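Local coordinates for HIGH potential IRON sulfur protein (Ectothiorhodospira shaposhnikovii, PDB 1HPI), which carries electrons in the anaerobic electron transport of photosynthetic bacteria, using a high-potential [4Fe-4S] cluster held by four cysteines, at residues P26-E29 / E30-C34; Y40-A43 / S44-D47. All coordinates share one frame; numbering follows the deposited sequence.

Contact 1. Residues P26-E29 / E30-C34. With SF4 (iron/sulfur cluster), chain B.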
# COMPACT_ATOMS: atom_id res chain seq x y z
N PRO A 26 9.09 5.07 11.53
CA PRO A 26 8.71 6.21 12.36
C PRO A 26 7.43 6.92 11.99
O PRO A 26 6.74 7.46 12.85
CB PRO A 26 9.92 7.16 12.37
CG PRO A 26 11.08 6.34 11.84
CD PRO A 26 10.46 5.24 10.98
N ALA A 27 7.10 6.95 10.70
CA ALA A 27 5.89 7.63 10.27
C ALA A 27 4.63 6.79 10.39
O ALA A 27 3.52 7.32 10.38
CB ALA A 27 6.03 8.02 8.80
N TYR A 28 4.78 5.48 10.49
CA TYR A 28 3.64 4.60 10.58
C TYR A 28 2.86 4.70 11.88
O TYR A 28 3.42 4.86 12.95
CB TYR A 28 4.08 3.14 10.32
CG TYR A 28 3.00 2.12 10.60
CD1 TYR A 28 2.03 1.83 9.63
CD2 TYR A 28 2.92 1.44 11.82
CE1 TYR A 28 1.02 0.90 9.86
CE2 TYR A 28 1.91 0.50 12.07
CZ TYR A 28 0.96 0.22 11.08
OH TYR A 28 -0.03 -0.71 11.34
N GLU A 29 1.54 4.59 11.79
CA GLU A 29 0.68 4.60 12.95
C GLU A 29 -0.28 3.46 12.76
O GLU A 29 -0.80 3.22 11.66
CB GLU A 29 -0.10 5.87 13.28
CG GLU A 29 0.84 7.07 13.38
CD GLU A 29 0.02 8.32 13.36
OE1 GLU A 29 -1.13 8.17 13.96
OE2 GLU A 29 0.42 9.38 12.90
N GLU A 30 -0.50 2.72 13.83
CA GLU A 30 -1.39 1.59 13.74
C GLU A 30 -2.77 1.99 13.27
O GLU A 30 -3.37 2.94 13.76
CB GLU A 30 -1.37 0.74 15.02
CG GLU A 30 -0.08 -0.10 15.04
CD GLU A 30 0.15 -0.88 16.30
OE1 GLU A 30 -0.94 -1.03 17.01
OE2 GLU A 30 1.24 -1.30 16.62
N GLY A 31 -3.27 1.25 12.29
CA GLY A 31 -4.58 1.52 11.73
C GLY A 31 -4.47 2.03 10.30
O GLY A 31 -5.44 2.03 9.55
N GLN A 32 -3.29 2.48 9.90
CA GLN A 32 -3.12 2.97 8.54
C GLN A 32 -2.92 1.78 7.62
O GLN A 32 -2.06 0.93 7.88
CB GLN A 32 -1.86 3.86 8.41
CG GLN A 32 -1.88 5.10 9.32
CD GLN A 32 -0.60 5.92 9.25
OE1 GLN A 32 0.43 5.50 8.70
NE2 GLN A 32 -0.64 7.11 9.83
N THR A 33 -3.71 1.71 6.54
CA THR A 33 -3.61 0.62 5.58
C THR A 33 -3.93 1.18 4.20
O THR A 33 -4.45 2.29 4.07
CB THR A 33 -4.58 -0.56 5.85
OG1 THR A 33 -5.90 -0.09 5.71
CG2 THR A 33 -4.36 -1.17 7.23
N CYS A 34 -3.63 0.38 3.17
CA CYS A 34 -3.91 0.82 1.82
C CYS A 34 -5.41 1.08 1.74
O CYS A 34 -5.86 2.05 1.13
CB CYS A 34 -3.51 -0.23 0.77
SG CYS A 34 -1.73 -0.44 0.67
FE1 SF4 B . -1.04 1.56 -0.07
FE2 SF4 B . -1.50 4.26 -0.05
FE3 SF4 B . -0.68 2.98 -2.33
FE4 SF4 B . 1.04 3.22 -0.23
S1 SF4 B . 0.12 4.90 -1.41
S2 SF4 B . 0.69 1.37 -1.46
S3 SF4 B . -0.36 3.08 1.49
S4 SF4 B . -2.61 2.63 -1.20
O HOH W 1 1.96 7.60 7.82
O HOH W 2 -2.23 -0.65 10.13
O HOH W 3 -3.01 7.73 11.14
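Gln32 OE1 has several partners: a weak bond from Glu29 N at 3.4 Å, a bond from the indole N-H of Trp64, and a water 2.7 Å from Gln32 OE1 that also lies beside Ala27 O. The Gln32 chain is extended beyond CG, and with CG beside its own backbone N (chi1 -60°) it folds back over the Glu29 peptide; a glutamine suits the place because it is long enough to return there and carries both acceptor and donor. Gln32 NE2 lies over the aliphatic part of Glu29 and gives a proton to another water at 2.8 Å. The backbone here makes a type II turn from Glu29 to Gln32, closed by Gln32 N to Glu29 O at 3.1 Å. Gly31 takes the third position with phi 111°, where a CB would press on the preceding carbonyl oxygen. Tyr28 lies alongside the turn: its CE2 comes obliquely to Glu30 CG at 3.6 Å, while Gln32 O sits at the ring edge. A water 2.5 Å from Tyr28 OH accepts from Gly31 N and donates to Gln32 O at 2.8 Å, tying the end of the ring to the turn. Two residues after Gln32, Cys34 SG binds iron FE1 of the cluster at 2.2 Å. At this surface turn, water thus completes much of the polar network, while the bond from Trp64 probably helps to set which way the amide is turned.

Contact 2. Residues Y40-A43 / S44-D47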
# COMPACT_ATOMS: atom_id res chain seq x y z
N TYR A 40 -5.47 4.72 -2.84
CA TYR A 40 -6.06 3.41 -3.11
C TYR A 40 -7.38 3.77 -3.74
O TYR A 40 -8.36 4.11 -3.08
CB TYR A 40 -6.23 2.61 -1.81
CG TYR A 40 -6.52 1.13 -1.94
CD1 TYR A 40 -5.57 0.20 -2.37
CD2 TYR A 40 -7.79 0.65 -1.60
CE1 TYR A 40 -5.86 -1.16 -2.46
CE2 TYR A 40 -8.10 -0.70 -1.68
CZ TYR A 40 -7.14 -1.62 -2.11
OH TYR A 40 -7.42 -2.96 -2.19
N THR A 41 -7.34 3.71 -5.06
CA THR A 41 -8.47 4.07 -5.89
C THR A 41 -9.81 3.42 -5.75
O THR A 41 -10.83 4.08 -5.89
CB THR A 41 -8.11 4.57 -7.29
OG1 THR A 41 -7.62 3.47 -8.01
CG2 THR A 41 -7.04 5.65 -7.18
N ASP A 42 -9.83 2.14 -5.49
CA ASP A 42 -11.11 1.49 -5.34
C ASP A 42 -11.30 1.18 -3.89
O ASP A 42 -10.78 0.18 -3.41
CB ASP A 42 -11.08 0.19 -6.14
CG ASP A 42 -12.44 -0.43 -6.22
OD1 ASP A 42 -13.33 0.11 -5.44
OD2 ASP A 42 -12.67 -1.37 -6.96
N ALA A 43 -12.05 2.05 -3.21
CA ALA A 43 -12.28 1.88 -1.80
C ALA A 43 -12.98 0.60 -1.45
O ALA A 43 -12.99 0.17 -0.30
CB ALA A 43 -12.98 3.08 -1.18
N SER A 44 -13.56 -0.01 -2.45
CA SER A 44 -14.27 -1.22 -2.16
C SER A 44 -13.45 -2.46 -2.47
O SER A 44 -13.93 -3.57 -2.26
CB SER A 44 -15.65 -1.22 -2.79
OG SER A 44 -15.50 -1.43 -4.17
N ALA A 45 -12.22 -2.31 -2.96
CA ALA A 45 -11.43 -3.50 -3.23
C ALA A 45 -10.86 -3.99 -1.91
O ALA A 45 -9.88 -3.46 -1.40
CB ALA A 45 -10.35 -3.20 -4.27
N GLN A 46 -11.48 -5.00 -1.32
CA GLN A 46 -10.97 -5.44 -0.03
C GLN A 46 -9.80 -6.37 0.04
O GLN A 46 -9.35 -6.71 1.13
CB GLN A 46 -12.11 -5.97 0.83
CG GLN A 46 -13.19 -4.89 0.98
CD GLN A 46 -14.06 -5.18 2.16
OE1 GLN A 46 -13.71 -4.87 3.31
NE2 GLN A 46 -15.20 -5.80 1.88
N ASP A 47 -9.32 -6.77 -1.13
CA ASP A 47 -8.20 -7.67 -1.17
C ASP A 47 -6.96 -7.09 -1.84
O ASP A 47 -5.95 -6.87 -1.18
CB ASP A 47 -8.65 -8.99 -1.81
CG ASP A 47 -9.40 -8.86 -3.11
OD1 ASP A 47 -9.72 -7.63 -3.46
OD2 ASP A 47 -9.66 -9.83 -3.79
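Asp42 and Ser44 meet at the start of a type I turn, and the Asp42 side chain can be followed outward atom by atom. Its CB packs against the methyl of Ala45, 3.9 Å from Ala45 CB. With CG anti to the backbone N (chi1 -171°), the carboxylate swings over the turn. There OD1 accepts twice from one face of its plane: Ser44 N comes from above it at 3.0 Å, and Ser44 OG arrives on the syn side, 2.9 Å from Asp42 OD1. The first of these bonds makes an Asx turn inside the beta turn, and aspartate suits the place because its short chain brings an acceptor within bonding distance of the N-H two residues on. OD2 lies 4.0 Å from Ala45 CB. The beta turn itself is closed by Ala45 N to Asp42 O at 2.9 Å, nearly straight at 168°. Tyr40, which lines the cluster pocket, donates from OH to Ala45 O at 2.6 Å; the oxygen lies at the ring's edge, in its plane, while the hydroxyl stands above the carbonyl plane. Ala45 is small enough for its CB to face both Tyr40 OH and the turn. The whole segment belongs to the long loop between helix 9-13 and strand 48-50; Tyr40 also packs on Ala61, and Asp47 joins Ala61 by backbone hydrogen bonds, just past the end of strand 57-60.

Overall arrangement
Contacts 1 and 2 follow one another in the long loop between helix 9-13 and strand 48-50, with centres about 17 Å apart, and the iron-sulfur cluster links them. The end of contact 1 supplies a cysteine ligand, Cys34; the start of contact 2 supplies Tyr40, whose side chain comes to about 4 Å from the cluster. The two meet directly where Cys34 O packs 3.0 Å from Tyr40 CB. Contact 1 reaches the cluster after its turn, and contact 2 leaves it before its own; both turns lie at the surface. The side chain of Gln32 is about 7 Å from that of Cys37, and that of Tyr28 about 9 Å from that of Cys65.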